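Local coordinates for protein DNA photolyase (Agrobacterium tumefaciens, PDB 4U63) that uses light to repair ultraviolet-induced cyclobutane pyrimidine dimers in DNA, with FAD as its flavin cofactor and methenyltetrahydrofolate as antenna chromophore, at residues F325-D330 / I378-G383; T342-V347 / P476-G481; F371-L376 / A401-V406. All coordinates share one frame; numbering follows the deposited sequence.

The three contacts lie within the helical FAD-binding region of the photolyase. Contact 3 touches both of the others: its centre lies about 10 Å from that of contact 1 and about 15 Å from that of contact 2, while contacts 1 and 2 are about 17 Å apart, centre to centre, and do not touch. Ile-378 N of contact 1 lies 3.0 Å from Leu-372 O of contact 3, a probable hydrogen bond, and His-480 ND1 of contact 2 is 3.1 Å from His-375 NE2 of contact 3. Trp-403, beside the flavin, packs on Trp-380, which meets Trp-327. This series is consistent with the tryptophan triad of photolyase photoreduction.

Contact 1 of 3, residues F325-D330 / I378-G383; sequences FSWRDD and IDWRKG. With SO4 (sulfate ion), chain M.
The indole of Trp-327 swings beside its own backbone N (chi1 -58°) and comes to lie against Asp-379, whose CG points anti to the backbone N (chi1 -170°) and carries the carboxylate over the rim of the five-membered ring near CD1 and NE1. Asp-379 is the N-cap of helix 380-390 in the helical FAD-binding region, and the loop 325-330 covers this helix start. The main contact is a CH-pi interaction: Asp-379 CA sits over one face of the Trp-327 five-membered ring, 3.8 Å from its centroid. Ring and carboxylate planes are only 13° apart, and Phe-325 CD1 lies over the opposite indole face, so the ring is sandwiched. Further along the six-membered ring, Trp-327 CZ2 approaches Trp-380 CD1 at 4.3 Å, meeting that second indole at its edge. The succession is consistent with the outer two members of the tryptophan triad, with Trp-327 probably the outermost; Trp-380 NE1 is held by Asn-317 OD1. Asp-379 OD1 accepts from opposite faces of the carboxylate plane, from Arg-381 N in the capping bond at 3.0 Å and from Arg-381 NH1 in a salt bridge at 2.9 Å. The double grip fixes this oxygen; the guanidinium is held by the salt bridge and by Arg-381 NE to Glu-315 O, with Trp-380 CZ2 over one of its faces. No direct hydrogen bond joins the two segments; water does so twice. One molecule donates to Arg-328 O and accepts from Asp-379 N. The other, in the indole plane, accepts from both Trp-327 NE1 and Arg-381 NH1, each at 3.1 Å. On the outer flank Arg-328 NH2 bonds Asp-330 OD2 at 2.7 Å. A sulfate, probably from the crystallisation liquor, takes Arg-328 NH1 on O4 and NH2 on O1.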
loop_
_atom_site.group_PDB
_atom_site.type_symbol
_atom_site.label_atom_id
_atom_site.label_comp_id
_atom_site.label_asym_id
_atom_site.label_seq_id
_atom_site.Cartn_x
_atom_site.Cartn_y
_atom_site.Cartn_z
ATOM N N PHE A 325 -16.777 5.691 -21.944
ATOM C CA PHE A 325 -17.365 4.430 -21.507
ATOM C C PHE A 325 -18.577 4.719 -20.627
ATOM O O PHE A 325 -18.506 5.578 -19.751
ATOM C CB PHE A 325 -16.343 3.592 -20.743
ATOM C CG PHE A 325 -16.673 2.143 -20.708
ATOM C CD1 PHE A 325 -17.548 1.641 -19.762
ATOM C CD2 PHE A 325 -16.116 1.276 -21.631
ATOM C CE1 PHE A 325 -17.858 0.293 -19.736
ATOM C CE2 PHE A 325 -16.417 -0.072 -21.611
ATOM C CZ PHE A 325 -17.292 -0.565 -20.667
ATOM N N SER A 326 -19.680 4.012 -20.868
ATOM C CA SER A 326 -20.923 4.245 -20.121
ATOM C C SER A 326 -21.054 3.253 -18.967
ATOM O O SER A 326 -21.489 2.119 -19.146
ATOM C CB SER A 326 -22.144 4.163 -21.041
ATOM O OG SER A 326 -23.327 4.516 -20.337
ATOM N N TRP A 327 -20.668 3.694 -17.776
ATOM C CA TRP A 327 -20.723 2.835 -16.593
ATOM C C TRP A 327 -22.144 2.798 -16.087
ATOM O O TRP A 327 -22.892 3.761 -16.262
ATOM C CB TRP A 327 -19.793 3.352 -15.494
ATOM C CG TRP A 327 -18.375 3.452 -15.935
ATOM C CD1 TRP A 327 -17.655 4.589 -16.120
ATOM C CD2 TRP A 327 -17.506 2.364 -16.274
ATOM N NE1 TRP A 327 -16.382 4.280 -16.548
ATOM C CE2 TRP A 327 -16.267 2.920 -16.650
ATOM C CE3 TRP A 327 -17.656 0.974 -16.292
ATOM C CZ2 TRP A 327 -15.181 2.134 -17.042
ATOM C CZ3 TRP A 327 -16.575 0.187 -16.681
ATOM C CH2 TRP A 327 -15.354 0.769 -17.054
ATOM N N ARG A 328 -22.514 1.685 -15.468
ATOM C CA ARG A 328 -23.836 1.556 -14.855
ATOM C C ARG A 328 -23.963 2.433 -13.628
ATOM O O ARG A 328 -23.010 2.595 -12.866
ATOM C CB ARG A 328 -24.133 0.105 -14.475
ATOM C CG ARG A 328 -24.587 -0.728 -15.657
ATOM C CD ARG A 328 -24.801 -2.190 -15.301
ATOM N NE ARG A 328 -25.804 -2.372 -14.252
ATOM C CZ ARG A 328 -27.118 -2.260 -14.422
ATOM N NH1 ARG A 328 -27.652 -1.959 -15.618
ATOM N NH2 ARG A 328 -27.929 -2.451 -13.381
ATOM N N ASP A 329 -25.152 3.012 -13.465
ATOM C CA ASP A 329 -25.533 3.702 -12.245
ATOM C C ASP A 329 -26.333 2.686 -11.444
ATOM O O ASP A 329 -27.556 2.581 -11.593
ATOM C CB ASP A 329 -26.362 4.952 -12.569
ATOM C CG ASP A 329 -26.849 5.694 -11.319
ATOM O OD1 ASP A 329 -26.415 5.375 -10.190
ATOM O OD2 ASP A 329 -27.678 6.611 -11.475
ATOM N N ASP A 330 -25.626 1.928 -10.604
ATOM C CA ASP A 330 -26.221 0.831 -9.839
ATOM C C ASP A 330 -25.529 0.712 -8.482
ATOM O O ASP A 330 -24.703 -0.186 -8.238
ATOM C CB ASP A 330 -26.126 -0.473 -10.642
ATOM C CG ASP A 330 -26.961 -1.602 -10.053
ATOM O OD1 ASP A 330 -27.382 -1.528 -8.875
ATOM O OD2 ASP A 330 -27.189 -2.588 -10.783
ATOM N N ILE A 378 -19.247 -1.162 -13.234
ATOM C CA ILE A 378 -19.173 -0.024 -12.324
ATOM C C ILE A 378 -17.818 0.641 -12.454
ATOM O O ILE A 378 -16.792 -0.038 -12.558
ATOM C CB ILE A 378 -19.418 -0.459 -10.871
ATOM C CG1 ILE A 378 -20.895 -0.801 -10.681
ATOM C CG2 ILE A 378 -19.017 0.637 -9.898
ATOM C CD1 ILE A 378 -21.196 -1.436 -9.347
ATOM N N ASP A 379 -17.833 1.973 -12.457
ATOM C CA ASP A 379 -16.630 2.803 -12.587
ATOM C C ASP A 379 -15.500 2.334 -11.664
ATOM O O ASP A 379 -15.674 2.254 -10.449
ATOM C CB ASP A 379 -17.017 4.258 -12.263
ATOM C CG ASP A 379 -15.928 5.264 -12.581
ATOM O OD1 ASP A 379 -14.748 4.899 -12.725
ATOM O OD2 ASP A 379 -16.275 6.455 -12.681
ATOM N N TRP A 380 -14.352 2.016 -12.252
ATOM C CA TRP A 380 -13.192 1.543 -11.478
ATOM C C TRP A 380 -12.772 2.500 -10.354
ATOM O O TRP A 380 -12.242 2.069 -9.333
ATOM C CB TRP A 380 -11.998 1.245 -12.391
ATOM C CG TRP A 380 -11.457 2.398 -13.181
ATOM C CD1 TRP A 380 -11.778 2.728 -14.462
ATOM C CD2 TRP A 380 -10.470 3.350 -12.759
ATOM N NE1 TRP A 380 -11.072 3.828 -14.863
ATOM C CE2 TRP A 380 -10.264 4.238 -13.839
ATOM C CE3 TRP A 380 -9.754 3.549 -11.572
ATOM C CZ2 TRP A 380 -9.362 5.301 -13.775
ATOM C CZ3 TRP A 380 -8.853 4.613 -11.509
ATOM C CH2 TRP A 380 -8.667 5.473 -12.608
ATOM N N ARG A 381 -13.042 3.796 -10.540
ATOM C CA ARG A 381 -12.713 4.802 -9.541
ATOM C C ARG A 381 -13.464 4.533 -8.231
ATOM O O ARG A 381 -12.953 4.833 -7.159
ATOM C CB ARG A 381 -13.044 6.200 -10.057
ATOM C CG ARG A 381 -12.231 6.649 -11.256
ATOM C CD ARG A 381 -13.003 7.756 -12.001
ATOM N NE ARG A 381 -12.369 8.140 -13.251
ATOM C CZ ARG A 381 -12.560 7.567 -14.451
ATOM N NH1 ARG A 381 -13.393 6.525 -14.636
ATOM N NH2 ARG A 381 -11.896 8.050 -15.492
ATOM N N LYS A 382 -14.665 3.958 -8.320
ATOM C CA LYS A 382 -15.422 3.614 -7.110
ATOM C C LYS A 382 -14.745 2.479 -6.348
ATOM O O LYS A 382 -14.667 2.512 -5.122
ATOM C CB LYS A 382 -16.864 3.259 -7.447
ATOM C CG LYS A 382 -17.671 4.470 -7.906
ATOM C CD LYS A 382 -18.997 4.075 -8.521
ATOM C CE LYS A 382 -19.977 3.502 -7.512
ATOM N NZ LYS A 382 -20.384 4.489 -6.475
ATOM N N GLY A 383 -14.257 1.479 -7.074
ATOM C CA GLY A 383 -13.495 0.387 -6.457
ATOM C C GLY A 383 -12.190 0.881 -5.843
ATOM O O GLY A 383 -11.817 0.488 -4.737
HETATM S S SO4 M . -31.249 -2.329 -15.062
HETATM O O1 SO4 M . -30.621 -3.296 -14.132
HETATM O O2 SO4 M . -31.176 -0.965 -14.494
HETATM O O3 SO4 M . -32.661 -2.707 -15.263
HETATM O O4 SO4 M . -30.546 -2.354 -16.364
HETATM O O HOH W 1 -13.762 5.527 -17.557
HETATM O O HOH W 2 -20.494 3.254 -11.924
#

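Contact 2 of 3, residues T342-V347 / P476-G481; sequences TGYPIV and PIVDHG
Two direct hydrogen bonds tie the turn before helix 345-357 to the loop before helix 480-495. Ile-477 N donates to Thr-342 O at 2.8 Å, and the phenol of Tyr-344 donates through OH to Val-478 O at 2.6 Å, the carbonyl oxygen lying at the ring edge near its plane. The hydroxyl also accepts from a water 3.0 Å away, and this water in turn accepts from His-480 N, in the first turn of the helix that Asp-479 caps. A weaker polar contact supports the first bond, for Pro-476 CA reaches the same Thr-342 O at 3.4 Å in a CA-H...O interaction.

Apolar packing fills in around these bonds. Tyr-344 CE1 rests 3.7 Å from Pro-476 CB, the phenol and the pyrrolidine crossing at about a right angle. The Ile-477 branch CG1-CD1, held between backbone N and carbonyl carbon (chi1 63°), crosses Thr-342 at a slant, with CD1 4.1 Å from Thr-342 CB.

Backbone geometry allows the close approach. Gly-343 has left-handed angles (phi 85°), and its CA comes to 4.0 Å from Pro-476 CA. An ST turn, Tyr-344 N to Thr-342 OG1, shapes this corner, and Asp-348 accepts from Gly-343 N and bonds Thr-342 OG1.

Both helix starts are thus joined through a main-chain carbonyl on each side, and the phenol hydroxyl, as donor and acceptor at once, links one helix start to the other, its rotation probably set by the Val-478 carbonyl and the water.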
loop_
_atom_site.group_PDB
_atom_site.type_symbol
_atom_site.label_atom_id
_atom_site.label_comp_id
_atom_site.label_asym_id
_atom_site.label_seq_id
_atom_site.Cartn_x
_atom_site.Cartn_y
_atom_site.Cartn_z
ATOM N N THR A 342 -22.061 -10.849 -3.511
ATOM C CA THR A 342 -22.273 -10.974 -4.944
ATOM C C THR A 342 -22.856 -12.330 -5.348
ATOM O O THR A 342 -23.408 -12.458 -6.437
ATOM C CB THR A 342 -20.964 -10.764 -5.709
ATOM O OG1 THR A 342 -20.055 -11.845 -5.428
ATOM C CG2 THR A 342 -20.321 -9.432 -5.311
ATOM N N GLY A 343 -22.715 -13.338 -4.485
ATOM C CA GLY A 343 -23.139 -14.706 -4.808
ATOM C C GLY A 343 -22.083 -15.500 -5.575
ATOM O O GLY A 343 -22.330 -16.652 -5.945
ATOM N N TYR A 344 -20.924 -14.875 -5.824
ATOM C CA TYR A 344 -19.751 -15.523 -6.414
ATOM C C TYR A 344 -18.753 -15.730 -5.275
ATOM O O TYR A 344 -18.120 -14.771 -4.825
ATOM C CB TYR A 344 -19.147 -14.650 -7.525
ATOM C CG TYR A 344 -19.985 -14.648 -8.779
ATOM C CD1 TYR A 344 -21.086 -13.792 -8.909
ATOM C CD2 TYR A 344 -19.698 -15.517 -9.834
ATOM C CE1 TYR A 344 -21.869 -13.798 -10.056
ATOM C CE2 TYR A 344 -20.475 -15.530 -10.981
ATOM C CZ TYR A 344 -21.560 -14.671 -11.092
ATOM O OH TYR A 344 -22.323 -14.695 -12.238
ATOM N N PRO A 345 -18.622 -16.977 -4.779
ATOM C CA PRO A 345 -17.839 -17.195 -3.543
ATOM C C PRO A 345 -16.424 -16.619 -3.510
ATOM O O PRO A 345 -16.037 -16.059 -2.504
ATOM C CB PRO A 345 -17.822 -18.710 -3.423
ATOM C CG PRO A 345 -19.146 -19.105 -3.991
ATOM C CD PRO A 345 -19.315 -18.214 -5.188
ATOM N N ILE A 346 -15.662 -16.749 -4.587
ATOM C CA ILE A 346 -14.277 -16.250 -4.573
ATOM C C ILE A 346 -14.240 -14.726 -4.416
ATOM O O ILE A 346 -13.380 -14.191 -3.719
ATOM C CB ILE A 346 -13.463 -16.743 -5.804
ATOM C CG1 ILE A 346 -11.979 -16.400 -5.665
ATOM C CG2 ILE A 346 -13.994 -16.175 -7.113
ATOM C CD1 ILE A 346 -11.285 -17.098 -4.524
ATOM N N VAL A 347 -15.191 -14.043 -5.057
ATOM C CA VAL A 347 -15.303 -12.586 -4.961
ATOM C C VAL A 347 -15.685 -12.217 -3.535
ATOM O O VAL A 347 -15.063 -11.360 -2.909
ATOM C CB VAL A 347 -16.347 -12.040 -5.959
ATOM C CG1 VAL A 347 -16.611 -10.548 -5.739
ATOM C CG2 VAL A 347 -15.884 -12.303 -7.387
ATOM N N PRO A 476 -26.308 -15.556 -7.317
ATOM C CA PRO A 476 -25.486 -14.617 -8.074
ATOM C C PRO A 476 -26.262 -13.364 -8.392
ATOM O O PRO A 476 -27.401 -13.445 -8.852
ATOM C CB PRO A 476 -25.158 -15.382 -9.356
ATOM C CG PRO A 476 -25.228 -16.794 -8.952
ATOM C CD PRO A 476 -26.368 -16.868 -7.980
ATOM N N ILE A 477 -25.659 -12.205 -8.137
ATOM C CA ILE A 477 -26.334 -10.924 -8.392
ATOM C C ILE A 477 -26.401 -10.592 -9.884
ATOM O O ILE A 477 -27.203 -9.745 -10.297
ATOM C CB ILE A 477 -25.733 -9.759 -7.564
ATOM C CG1 ILE A 477 -24.271 -9.477 -7.926
ATOM C CG2 ILE A 477 -25.877 -10.063 -6.077
ATOM C CD1 ILE A 477 -23.750 -8.175 -7.346
ATOM N N VAL A 478 -25.564 -11.257 -10.684
ATOM C CA VAL A 478 -25.661 -11.176 -12.145
ATOM C C VAL A 478 -25.311 -12.565 -12.724
ATOM O O VAL A 478 -24.524 -13.311 -12.130
ATOM C CB VAL A 478 -24.738 -10.066 -12.712
ATOM C CG1 VAL A 478 -23.265 -10.437 -12.551
ATOM C CG2 VAL A 478 -25.086 -9.760 -14.164
ATOM N N ASP A 479 -25.915 -12.905 -13.864
ATOM C CA ASP A 479 -25.579 -14.120 -14.602
ATOM C C ASP A 479 -24.291 -13.854 -15.375
ATOM O O ASP A 479 -24.161 -12.803 -15.997
ATOM C CB ASP A 479 -26.710 -14.488 -15.566
ATOM C CG ASP A 479 -26.338 -15.619 -16.515
ATOM O OD1 ASP A 479 -26.299 -16.786 -16.081
ATOM O OD2 ASP A 479 -26.102 -15.340 -17.703
ATOM N N HIS A 480 -23.348 -14.795 -15.332
ATOM C CA HIS A 480 -22.049 -14.614 -16.004
ATOM C C HIS A 480 -22.199 -14.295 -17.489
ATOM O O HIS A 480 -21.612 -13.326 -17.975
ATOM C CB HIS A 480 -21.150 -15.846 -15.845
ATOM C CG HIS A 480 -19.935 -15.809 -16.723
ATOM N ND1 HIS A 480 -18.884 -14.958 -16.488
ATOM C CD2 HIS A 480 -19.612 -16.501 -17.839
ATOM C CE1 HIS A 480 -17.959 -15.126 -17.414
ATOM N NE2 HIS A 480 -18.378 -16.057 -18.248
ATOM N N GLY A 481 -22.975 -15.118 -18.197
ATOM C CA GLY A 481 -23.185 -14.948 -19.635
ATOM C C GLY A 481 -23.772 -13.589 -19.980
ATOM O O GLY A 481 -23.256 -12.886 -20.840
HETATM O O HOH W 3 -23.641 -17.147 -13.467
#

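Contact 3 of 3, residues F371-L376 / A401-V406; sequences FLIKHL and ANWQWV. With FAD (flavin-adenine dinucleotide), chain C.
Ile-373, Trp-403 and Val-406 form the apolar centre where helix 362-375 meets helix 398-407. Ile-373 directs CD1, the end of an extended branch (chi2 160°), into the angle between the other two: it lies at the indole edge, 3.8 Å from Trp-403 CE3, and 3.9 Å from Val-406 CG1. Leu-372 CD2 extends the packing around the benzene side of the same ring, reaching Trp-403 CH2 at 3.9 Å, its side chain roughly perpendicular to the indole. One face of Trp-403 is turned to the flavin, whose methyl C7M comes 3.7 Å from NE1, so this tryptophan separates helix 362-375 from the cofactor and is well placed as the flavin-proximal member of the electron-transfer chain. Next to it, Asn-402 ND2 donates to the adenine N1A at 3.0 Å while N6A donates back to OD1, a paired recognition of the folded FAD. A water also bridges Lys-374 NZ and Val-406 O, and the ammonium bonds Arg-418 O and Phe-416 O. The two helix segments run nearly parallel, 25° apart with axes 10.8 Å distant, and helix 380-390, connecting them in the chain, packs through Trp-380 against both Ile-373 and Trp-403.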
loop_
_atom_site.group_PDB
_atom_site.type_symbol
_atom_site.label_atom_id
_atom_site.label_comp_id
_atom_site.label_asym_id
_atom_site.label_seq_id
_atom_site.Cartn_x
_atom_site.Cartn_y
_atom_site.Cartn_z
ATOM N N PHE A 371 -14.430 -8.180 -11.417
ATOM C CA PHE A 371 -15.855 -8.384 -11.212
ATOM C C PHE A 371 -16.625 -7.053 -11.167
ATOM O O PHE A 371 -17.696 -6.925 -11.774
ATOM C CB PHE A 371 -16.125 -9.175 -9.948
ATOM C CG PHE A 371 -17.544 -9.639 -9.840
ATOM C CD1 PHE A 371 -17.949 -10.806 -10.468
ATOM C CD2 PHE A 371 -18.488 -8.899 -9.135
ATOM C CE1 PHE A 371 -19.253 -11.240 -10.393
ATOM C CE2 PHE A 371 -19.805 -9.333 -9.049
ATOM C CZ PHE A 371 -20.189 -10.506 -9.678
ATOM N N LEU A 372 -16.077 -6.071 -10.458
ATOM C CA LEU A 372 -16.712 -4.757 -10.364
ATOM C C LEU A 372 -16.815 -4.053 -11.718
ATOM O O LEU A 372 -17.882 -3.583 -12.106
ATOM C CB LEU A 372 -15.928 -3.867 -9.393
ATOM C CG LEU A 372 -16.514 -2.484 -9.128
ATOM C CD1 LEU A 372 -17.866 -2.614 -8.436
ATOM C CD2 LEU A 372 -15.562 -1.644 -8.304
ATOM N N ILE A 373 -15.693 -4.014 -12.431
ATOM C CA ILE A 373 -15.565 -3.257 -13.687
ATOM C C ILE A 373 -16.320 -3.923 -14.833
ATOM O O ILE A 373 -17.000 -3.249 -15.622
ATOM C CB ILE A 373 -14.065 -3.118 -14.067
ATOM C CG1 ILE A 373 -13.337 -2.277 -13.009
ATOM C CG2 ILE A 373 -13.882 -2.501 -15.458
ATOM C CD1 ILE A 373 -11.840 -2.467 -12.997
ATOM N N LYS A 374 -16.197 -5.243 -14.936
ATOM C CA LYS A 374 -16.742 -5.970 -16.086
ATOM C C LYS A 374 -18.079 -6.619 -15.807
ATOM O O LYS A 374 -19.022 -6.387 -16.535
ATOM C CB LYS A 374 -15.717 -6.969 -16.590
ATOM C CG LYS A 374 -14.443 -6.237 -16.978
ATOM C CD LYS A 374 -13.426 -7.126 -17.608
ATOM C CE LYS A 374 -12.219 -6.312 -18.027
ATOM N NZ LYS A 374 -11.219 -7.183 -18.666
ATOM N N HIS A 375 -18.175 -7.416 -14.755
ATOM C CA HIS A 375 -19.460 -8.052 -14.431
ATOM C C HIS A 375 -20.525 -7.078 -13.960
ATOM O O HIS A 375 -21.683 -7.232 -14.339
ATOM C CB HIS A 375 -19.281 -9.174 -13.417
ATOM C CG HIS A 375 -18.710 -10.409 -14.015
ATOM N ND1 HIS A 375 -17.379 -10.519 -14.346
ATOM C CD2 HIS A 375 -19.287 -11.580 -14.366
ATOM C CE1 HIS A 375 -17.156 -11.708 -14.866
ATOM N NE2 HIS A 375 -18.294 -12.370 -14.890
ATOM N N LEU A 376 -20.150 -6.081 -13.154
ATOM C CA LEU A 376 -21.130 -5.078 -12.691
ATOM C C LEU A 376 -21.105 -3.774 -13.506
ATOM O O LEU A 376 -21.990 -2.943 -13.363
ATOM C CB LEU A 376 -20.940 -4.783 -11.201
ATOM C CG LEU A 376 -20.899 -6.016 -10.298
ATOM C CD1 LEU A 376 -20.726 -5.610 -8.841
ATOM C CD2 LEU A 376 -22.158 -6.860 -10.470
ATOM N N ALA A 401 -2.640 2.342 -10.162
ATOM C CA ALA A 401 -2.030 1.625 -11.292
ATOM C C ALA A 401 -2.697 0.279 -11.523
ATOM O O ALA A 401 -3.027 -0.079 -12.645
ATOM C CB ALA A 401 -0.546 1.431 -11.068
ATOM N N ASN A 402 -2.877 -0.488 -10.447
ATOM C CA ASN A 402 -3.471 -1.815 -10.584
ATOM C C ASN A 402 -4.926 -1.775 -11.040
ATOM O O ASN A 402 -5.323 -2.565 -11.881
ATOM C CB ASN A 402 -3.290 -2.637 -9.301
ATOM C CG ASN A 402 -1.886 -3.209 -9.179
ATOM O OD1 ASN A 402 -1.585 -4.237 -9.784
ATOM N ND2 ASN A 402 -1.027 -2.552 -8.419
ATOM N N TRP A 403 -5.710 -0.848 -10.505
ATOM C CA TRP A 403 -7.083 -0.654 -10.997
ATOM C C TRP A 403 -7.113 -0.330 -12.498
ATOM O O TRP A 403 -7.919 -0.901 -13.245
ATOM C CB TRP A 403 -7.817 0.417 -10.187
ATOM C CG TRP A 403 -8.361 -0.124 -8.893
ATOM C CD1 TRP A 403 -7.791 -0.040 -7.664
ATOM C CD2 TRP A 403 -9.577 -0.850 -8.731
ATOM N NE1 TRP A 403 -8.584 -0.678 -6.726
ATOM C CE2 TRP A 403 -9.685 -1.189 -7.363
ATOM C CE3 TRP A 403 -10.587 -1.262 -9.619
ATOM C CZ2 TRP A 403 -10.767 -1.897 -6.860
ATOM C CZ3 TRP A 403 -11.658 -1.968 -9.126
ATOM C CH2 TRP A 403 -11.742 -2.287 -7.750
ATOM N N GLN A 404 -6.226 0.558 -12.947
ATOM C CA GLN A 404 -6.168 0.899 -14.376
ATOM C C GLN A 404 -5.803 -0.301 -15.262
ATOM O O GLN A 404 -6.373 -0.463 -16.344
ATOM C CB GLN A 404 -5.231 2.080 -14.638
ATOM C CG GLN A 404 -5.773 3.393 -14.079
ATOM C CD GLN A 404 -5.935 4.498 -15.127
ATOM O OE1 GLN A 404 -6.267 4.240 -16.278
ATOM N NE2 GLN A 404 -5.721 5.727 -14.712
ATOM N N TRP A 405 -4.879 -1.146 -14.804
ATOM C CA TRP A 405 -4.520 -2.357 -15.570
ATOM C C TRP A 405 -5.704 -3.311 -15.675
ATOM O O TRP A 405 -5.985 -3.832 -16.748
ATOM C CB TRP A 405 -3.312 -3.080 -14.966
ATOM C CG TRP A 405 -2.008 -2.374 -15.181
ATOM C CD1 TRP A 405 -1.581 -1.739 -16.329
ATOM C CD2 TRP A 405 -0.945 -2.241 -14.240
ATOM N NE1 TRP A 405 -0.325 -1.219 -16.140
ATOM C CE2 TRP A 405 0.092 -1.511 -14.874
ATOM C CE3 TRP A 405 -0.755 -2.670 -12.921
ATOM C CZ2 TRP A 405 1.281 -1.194 -14.224
ATOM C CZ3 TRP A 405 0.426 -2.347 -12.283
ATOM C CH2 TRP A 405 1.432 -1.622 -12.935
ATOM N N VAL A 406 -6.415 -3.524 -14.566
ATOM C CA VAL A 406 -7.599 -4.387 -14.602
ATOM C C VAL A 406 -8.671 -3.797 -15.543
ATOM O O VAL A 406 -9.354 -4.537 -16.258
ATOM C CB VAL A 406 -8.179 -4.647 -13.196
ATOM C CG1 VAL A 406 -9.427 -5.523 -13.292
ATOM C CG2 VAL A 406 -7.148 -5.343 -12.320
HETATM P PA FAD C . 4.303 -9.918 -1.827
HETATM O O1A FAD C . 3.854 -10.934 -2.827
HETATM O O2A FAD C . 5.049 -10.378 -0.619
HETATM O O5B FAD C . 5.119 -8.807 -2.649
HETATM C C5B FAD C . 6.132 -7.998 -2.040
HETATM C C4B FAD C . 5.874 -6.514 -2.252
HETATM O O4B FAD C . 5.855 -6.184 -3.640
HETATM C C3B FAD C . 4.541 -6.048 -1.714
HETATM O O3B FAD C . 4.573 -5.846 -0.292
HETATM C C2B FAD C . 4.310 -4.784 -2.514
HETATM O O2B FAD C . 5.013 -3.672 -1.958
HETATM C C1B FAD C . 4.909 -5.125 -3.856
HETATM N N9A FAD C . 3.926 -5.611 -4.849
HETATM C C8A FAD C . 3.586 -6.894 -5.065
HETATM N N7A FAD C . 2.686 -7.000 -6.065
HETATM C C5A FAD C . 2.449 -5.753 -6.526
HETATM C C6A FAD C . 1.595 -5.172 -7.565
HETATM N N6A FAD C . 0.817 -5.968 -8.326
HETATM N N1A FAD C . 1.627 -3.829 -7.712
HETATM C C2A FAD C . 2.404 -3.037 -6.937
HETATM N N3A FAD C . 3.210 -3.517 -5.967
HETATM C C4A FAD C . 3.265 -4.842 -5.724
HETATM N N1 FAD C . -0.392 -2.870 -3.397
HETATM C C2 FAD C . -0.116 -1.921 -2.476
HETATM O O2 FAD C . 1.007 -1.968 -1.924
HETATM N N3 FAD C . -1.007 -0.949 -2.157
HETATM C C4 FAD C . -2.228 -0.869 -2.745
HETATM O O4 FAD C . -3.045 0.044 -2.457
HETATM C C4X FAD C . -2.599 -1.882 -3.752
HETATM N N5 FAD C . -3.812 -1.905 -4.380
HETATM C C5X FAD C . -4.095 -2.849 -5.324
HETATM C C6 FAD C . -5.316 -2.857 -5.986
HETATM C C7 FAD C . -5.622 -3.828 -6.944
HETATM C C7M FAD C . -6.958 -3.821 -7.652
HETATM C C8 FAD C . -4.633 -4.881 -7.264
HETATM C C8M FAD C . -4.905 -5.953 -8.296
HETATM C C9 FAD C . -3.427 -4.881 -6.614
HETATM C C9A FAD C . -3.098 -3.916 -5.657
HETATM N N10 FAD C . -1.843 -3.929 -4.980
HETATM C C10 FAD C . -1.576 -2.920 -4.039
HETATM C "C1'" FAD C . -0.789 -4.900 -5.299
HETATM C "C2'" FAD C . -0.698 -6.200 -4.532
HETATM O "O2'" FAD C . -1.961 -6.873 -4.588
HETATM C "C3'" FAD C . -0.243 -5.992 -3.101
HETATM O "O3'" FAD C . 0.982 -5.265 -3.058
HETATM C "C4'" FAD C . -0.058 -7.356 -2.436
HETATM O "O4'" FAD C . -1.332 -7.978 -2.287
HETATM C "C5'" FAD C . 0.597 -7.174 -1.082
HETATM O "O5'" FAD C . 0.789 -8.426 -0.407
HETATM P P FAD C . 2.280 -8.856 0.008
HETATM O O1P FAD C . 2.195 -10.139 0.758
HETATM O O2P FAD C . 2.969 -7.728 0.722
HETATM O O3P FAD C . 2.972 -9.079 -1.425
HETATM O O HOH W 4 -9.294 -5.237 -19.018
HETATM O O HOH W 5 -8.775 -7.568 -16.271
#